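Local coordinates for protein SusD homolog (Bacteroides thetaiotaomicron VPI-5482, PDB 3FDH) that probably binds glycans at the bacterial outer membrane and helps deliver them for uptake, at residues F240-D244 / S245-N249; R22-L25 / A26-T30; K377-G380 / S381-T385. All coordinates share one frame; numbering follows the deposited sequence.

Interaction 1. Residues F240-D244 / S245-N249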
# COMPACT_ATOMS: atom_id res chain seq x y z
N PHE A 240 9.05 6.75 4.65
CA PHE A 240 10.44 6.31 4.59
C PHE A 240 10.95 7.17 3.47
O PHE A 240 10.70 6.89 2.29
CB PHE A 240 10.50 4.84 4.24
CG PHE A 240 11.88 4.29 4.19
CD1 PHE A 240 12.59 4.06 5.35
CD2 PHE A 240 12.46 3.94 2.98
CE1 PHE A 240 13.86 3.53 5.32
CE2 PHE A 240 13.74 3.40 2.93
CZ PHE A 240 14.46 3.22 4.12
N ASP A 241 11.68 8.22 3.86
CA ASP A 241 12.06 9.26 2.94
C ASP A 241 13.57 9.46 2.94
O ASP A 241 14.04 10.56 3.15
CB ASP A 241 11.34 10.52 3.41
CG ASP A 241 11.27 11.62 2.34
OD1 ASP A 241 11.62 11.41 1.16
OD2 ASP A 241 10.81 12.72 2.71
N ILE A 242 14.31 8.39 2.71
CA ILE A 242 15.77 8.47 2.74
C ILE A 242 16.37 8.16 1.38
O ILE A 242 17.57 7.95 1.24
CB ILE A 242 16.40 7.56 3.86
CG1 ILE A 242 16.31 6.07 3.49
CG2 ILE A 242 15.72 7.83 5.21
CD1 ILE A 242 16.99 5.11 4.49
N TYR A 243 15.52 8.15 0.36
CA TYR A 243 16.02 7.84 -0.99
C TYR A 243 16.90 8.95 -1.56
O TYR A 243 16.72 10.14 -1.26
CB TYR A 243 14.88 7.51 -1.96
CG TYR A 243 14.05 6.36 -1.49
CD1 TYR A 243 14.66 5.16 -1.12
CD2 TYR A 243 12.67 6.45 -1.41
CE1 TYR A 243 13.90 4.08 -0.68
CE2 TYR A 243 11.90 5.39 -0.98
CZ TYR A 243 12.52 4.20 -0.60
OH TYR A 243 11.77 3.13 -0.18
N ASP A 244 17.87 8.51 -2.36
CA ASP A 244 18.76 9.41 -3.10
C ASP A 244 19.21 8.85 -4.45
O ASP A 244 18.77 7.79 -4.90
CB ASP A 244 20.00 9.83 -2.28
CG ASP A 244 20.81 8.64 -1.74
OD1 ASP A 244 21.04 7.65 -2.46
OD2 ASP A 244 21.26 8.73 -0.57
N SER A 245 20.13 9.61 -5.05
CA SER A 245 20.71 9.33 -6.36
C SER A 245 21.15 7.90 -6.39
O SER A 245 21.12 7.25 -7.43
CB SER A 245 21.97 10.17 -6.64
OG SER A 245 21.82 11.55 -6.33
N ASN A 246 21.55 7.42 -5.23
CA ASN A 246 22.16 6.11 -5.13
C ASN A 246 21.38 5.10 -4.31
O ASN A 246 21.71 3.92 -4.24
CB ASN A 246 23.59 6.26 -4.58
CG ASN A 246 24.47 7.12 -5.50
OD1 ASN A 246 25.02 8.16 -5.08
ND2 ASN A 246 24.56 6.73 -6.78
N ASN A 247 20.31 5.57 -3.70
CA ASN A 247 19.46 4.69 -2.91
C ASN A 247 18.03 4.93 -3.35
O ASN A 247 17.40 5.86 -2.90
CB ASN A 247 19.61 5.04 -1.45
CG ASN A 247 19.06 3.98 -0.56
OD1 ASN A 247 18.98 2.83 -0.97
ND2 ASN A 247 18.67 4.35 0.67
N ILE A 248 17.53 4.06 -4.21
CA ILE A 248 16.28 4.35 -4.92
C ILE A 248 14.97 3.81 -4.38
O ILE A 248 14.89 2.85 -3.64
CB ILE A 248 16.43 3.96 -6.40
CG1 ILE A 248 16.36 2.44 -6.58
CG2 ILE A 248 17.73 4.55 -6.97
CD1 ILE A 248 16.78 1.96 -8.00
N ASN A 249 13.93 4.52 -4.80
CA ASN A 249 12.53 4.19 -4.51
C ASN A 249 12.23 2.85 -5.18
O ASN A 249 12.65 2.62 -6.32
CB ASN A 249 11.62 5.34 -5.03
CG ASN A 249 10.16 4.96 -5.11
OD1 ASN A 249 9.78 4.09 -5.87
ND2 ASN A 249 9.32 5.69 -4.35

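Interaction 2. Residues R22-L25 / A26-T30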
# COMPACT_ATOMS: atom_id res chain seq x y z
N ARG A 22 18.73 -1.12 18.22
CA ARG A 22 18.59 0.04 17.33
C ARG A 22 19.08 -0.27 15.93
O ARG A 22 18.48 0.14 14.94
CB ARG A 22 19.27 1.28 17.91
CG ARG A 22 20.76 1.21 18.10
CD ARG A 22 21.20 2.39 18.92
NE ARG A 22 22.64 2.47 19.08
CZ ARG A 22 23.33 1.88 20.05
NH1 ARG A 22 22.74 1.13 20.98
NH2 ARG A 22 24.65 2.04 20.08
N PHE A 23 20.15 -1.04 15.84
CA PHE A 23 20.72 -1.39 14.53
C PHE A 23 19.79 -2.36 13.79
O PHE A 23 19.66 -2.34 12.55
CB PHE A 23 22.14 -1.94 14.69
CG PHE A 23 23.08 -0.96 15.35
CD1 PHE A 23 23.22 0.32 14.83
CD2 PHE A 23 23.80 -1.30 16.50
CE1 PHE A 23 24.08 1.24 15.45
CE2 PHE A 23 24.65 -0.40 17.09
CZ PHE A 23 24.78 0.86 16.58
N ILE A 24 19.12 -3.19 14.56
CA ILE A 24 18.19 -4.14 13.96
C ILE A 24 17.00 -3.34 13.43
O ILE A 24 16.48 -3.58 12.33
CB ILE A 24 17.70 -5.23 14.95
CG1 ILE A 24 18.88 -5.99 15.57
CG2 ILE A 24 16.77 -6.21 14.22
CD1 ILE A 24 18.48 -6.93 16.71
N LEU A 25 16.60 -2.34 14.20
CA LEU A 25 15.42 -1.55 13.84
C LEU A 25 15.66 -0.83 12.53
O LEU A 25 14.75 -0.65 11.72
CB LEU A 25 15.07 -0.54 14.93
CG LEU A 25 13.79 0.27 14.75
CD1 LEU A 25 12.57 -0.73 14.83
CD2 LEU A 25 13.71 1.44 15.74
N ALA A 26 16.88 -0.38 12.33
CA ALA A 26 17.21 0.38 11.10
C ALA A 26 16.89 -0.52 9.91
O ALA A 26 16.30 -0.11 8.90
CB ALA A 26 18.69 0.78 11.07
N ASP A 27 17.24 -1.78 10.08
CA ASP A 27 17.05 -2.78 9.02
C ASP A 27 15.59 -3.13 8.85
O ASP A 27 15.10 -3.31 7.73
CB ASP A 27 17.81 -4.06 9.34
CG ASP A 27 17.83 -5.02 8.17
OD1 ASP A 27 18.68 -4.86 7.26
OD2 ASP A 27 17.02 -5.96 8.19
N VAL A 28 14.88 -3.24 9.96
CA VAL A 28 13.46 -3.62 9.96
C VAL A 28 12.65 -2.54 9.24
O VAL A 28 11.79 -2.81 8.42
CB VAL A 28 12.95 -3.91 11.43
CG1 VAL A 28 11.43 -3.86 11.55
CG2 VAL A 28 13.54 -5.25 11.98
N ILE A 29 12.98 -1.29 9.52
CA ILE A 29 12.23 -0.19 8.91
C ILE A 29 12.51 -0.16 7.40
O ILE A 29 11.60 -0.01 6.55
CB ILE A 29 12.59 1.14 9.55
CG1 ILE A 29 12.14 1.15 11.02
CG2 ILE A 29 11.97 2.33 8.80
CD1 ILE A 29 12.65 2.38 11.79
N THR A 30 13.78 -0.34 7.08
CA THR A 30 14.22 -0.30 5.68
C THR A 30 13.55 -1.41 4.89
O THR A 30 12.98 -1.21 3.80
CB THR A 30 15.72 -0.47 5.59
OG1 THR A 30 16.38 0.63 6.23
CG2 THR A 30 16.15 -0.53 4.13

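Interaction 3. Residues K377-G380 / S381-T385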
# COMPACT_ATOMS: atom_id res chain seq x y z
N LYS A 377 11.88 15.98 -12.92
CA LYS A 377 13.23 16.43 -12.66
C LYS A 377 14.19 15.29 -13.05
O LYS A 377 15.14 15.49 -13.77
CB LYS A 377 13.43 16.88 -11.20
CG LYS A 377 14.79 17.55 -10.90
CD LYS A 377 15.08 17.52 -9.40
CE LYS A 377 16.34 18.31 -8.99
NZ LYS A 377 16.07 19.77 -8.78
N GLU A 378 13.86 14.09 -12.64
CA GLU A 378 14.72 12.94 -12.92
C GLU A 378 14.92 12.70 -14.42
O GLU A 378 16.04 12.44 -14.88
CB GLU A 378 14.18 11.67 -12.24
CG GLU A 378 14.88 10.39 -12.65
CD GLU A 378 16.36 10.32 -12.29
OE1 GLU A 378 16.87 11.14 -11.49
OE2 GLU A 378 17.02 9.42 -12.85
N LEU A 379 13.84 12.78 -15.19
CA LEU A 379 13.92 12.58 -16.66
C LEU A 379 14.71 13.65 -17.37
O LEU A 379 15.37 13.39 -18.36
CB LEU A 379 12.53 12.47 -17.31
CG LEU A 379 11.91 11.07 -17.19
CD1 LEU A 379 10.48 11.09 -17.71
CD2 LEU A 379 12.76 10.10 -17.99
N GLY A 380 14.67 14.85 -16.83
CA GLY A 380 15.39 15.95 -17.44
C GLY A 380 15.13 16.08 -18.93
O GLY A 380 13.99 16.11 -19.39
N SER A 381 16.21 16.14 -19.69
CA SER A 381 16.15 16.33 -21.14
C SER A 381 15.57 15.11 -21.85
O SER A 381 15.42 15.09 -23.07
CB SER A 381 17.52 16.71 -21.72
OG SER A 381 18.38 15.61 -21.67
N GLY A 382 15.26 14.09 -21.08
CA GLY A 382 14.64 12.91 -21.68
C GLY A 382 13.13 13.09 -21.87
O GLY A 382 12.39 12.22 -22.39
N LEU A 383 12.67 14.26 -21.46
CA LEU A 383 11.23 14.52 -21.48
C LEU A 383 10.88 15.89 -21.98
O LEU A 383 11.54 16.86 -21.67
CB LEU A 383 10.65 14.36 -20.06
CG LEU A 383 9.17 14.73 -19.85
CD1 LEU A 383 8.24 13.71 -20.47
CD2 LEU A 383 8.79 14.90 -18.37
N ASN A 384 9.83 15.91 -22.80
CA ASN A 384 9.16 17.13 -23.25
C ASN A 384 7.93 17.26 -22.36
O ASN A 384 7.06 16.39 -22.37
CB ASN A 384 8.62 17.02 -24.68
CG ASN A 384 9.69 17.05 -25.74
OD1 ASN A 384 10.69 17.76 -25.64
ND2 ASN A 384 9.42 16.32 -26.82
N THR A 385 7.86 18.30 -21.55
CA THR A 385 6.68 18.48 -20.71
C THR A 385 5.55 19.09 -21.54
O THR A 385 5.75 19.56 -22.68
CB THR A 385 6.96 19.41 -19.53
OG1 THR A 385 7.48 20.63 -20.05
CG2 THR A 385 7.97 18.83 -18.58

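Interaction 1. Residues F240-D244 / S245-N249
Tyr-243 lays its phenol ring against the backbone of Asn-249, six residues on. With CG anti to the carbonyl carbon and beside the backbone N (chi1 -58°), the side chain turns one ring face to the returning chain, and the CA of Asn-249 sits 3.7 Å from the ring centroid, almost on the ring normal, as a CH-pi contact. The carbonyl O of Asn-247 meets the ring near its plane, 3.3 Å from Tyr-243 CD1. The chain doubles back through a type I turn with Ser-245 and Asn-246 at its corners. Asp-244 N gives a short bond of 2.7 Å to Asn-247 O, while Asn-247 N returns one of 3.0 Å to Asp-244 O. Asp-244 places CG between its backbone N and carbonyl carbon (chi1 55°), which folds the carboxylate over the turn, where OD1 comes to 3.1 Å from Asn-247 CB. Beyond the turn, Asn-249 N-caps helix 250-258, its OD1 accepting from Tyr-252 N and its ND2 donating to the carbonyls of Ala-328 and Ala-427; the Tyr-243 hydroxyl hydrogen-bonds Thr-330. An aromatic face and a fully engaged cap amide thus fix how this loop enters the helix, while the carboxylate stays at the exposed turn.

Interaction 2. Residues R22-L25 / A26-T30
Leu-25 holds CG opposite its backbone N (chi1 -175°), and Ile-29 sets CG1 beside its own N (chi1 -65°) with an extended tail; these torsions bring CD1 of Ile-29 to 3.8 Å from Leu-25 CG. On the way, CG1 of Ile-29 passes 3.2 Å from Leu-25 O, the carbonyl that also takes the Ile-29 N-H in a fairly straight bond of 2.9 Å. One residue earlier, the CG2 methyls of Ile-24 and Val-28 touch at 4.0 Å. This is the i to i+4 spacing of an alpha-helix, here helix 21-37 of a largely helical SusD-like fold, whose apolar face packs on helices 76-95 and 106-127: Leu-25 touches Ile-92 and Met-111, and Val-28 touches Asn-88 and Met-115. Replacing Ile-29 by an alanine would probably open a gap beside Leu-25 CG and take away part of the aliphatic packing on the Phe-240 ring. On a more exposed flank, Ala-26 O is gripped twice by Thr-30, whose OG1 donates at 2.8 Å and whose N donates at 3.1 Å, from opposite faces of the carbonyl plane.

Interaction 3. Residues K377-G380 / S381-T385
Gly-382 N donates to Leu-379 O at 2.8 Å, with an N-H...O angle of 152° and the donor lying above the plane of the carbonyl. A second bond follows one residue later, from Leu-383 N to Gly-380 O at 3.1 Å, again from above the plane of its acceptor. Two overlapping beta-turns result, the first of type II' with Gly-380 and Ser-381 at its corners, the second of type I with Ser-381 and Gly-382. Gly-380 has a positive phi of 49°, and a beta carbon there would run into Ser-381 N. Gly-382 is also tightly placed, since a beta carbon on it would press on Leu-379 O. Together the turns convert the end of helix 354-379 into strand 383-384, a helix-to-strand connection, and that strand runs parallel to strand 292-293, with backbone hydrogen bonds between Arg-292 and both Gly-382 and Asn-384. The two leucines flanking the turns close up: Leu-379 CB lies 3.8 Å from Leu-383 CB. Because Leu-379 keeps CG beside its backbone N, its CD1 also comes alongside Leu-383 CB, at 4.0 Å. Both leucines rest on Phe-284, and Leu-383 reaches back to Ile-376 on the helix. Ser-381 O accepts a hydrogen bond from Lys-291 NZ.

How the interactions relate
Along the chain the order is interaction 2, on helix 21-37, then interaction 1, in the loop between strand 238-240 and helix 250-258, and last interaction 3, at the end of helix 354-379. Interactions 1 and 2 have centres about 16 Å apart and touch directly, the Phe-240 ring resting on Ile-29 and Thr-30. Interaction 3 lies about 19 Å from interaction 1, centre to centre, and about 35 Å from interaction 2. Lys-326 links interactions 1 and 3 indirectly, meeting the 245-249 segment as well as Glu-378. A helix body, a helix start and a helix end thus illustrate how local geometry shapes three points of one mainly helical fold.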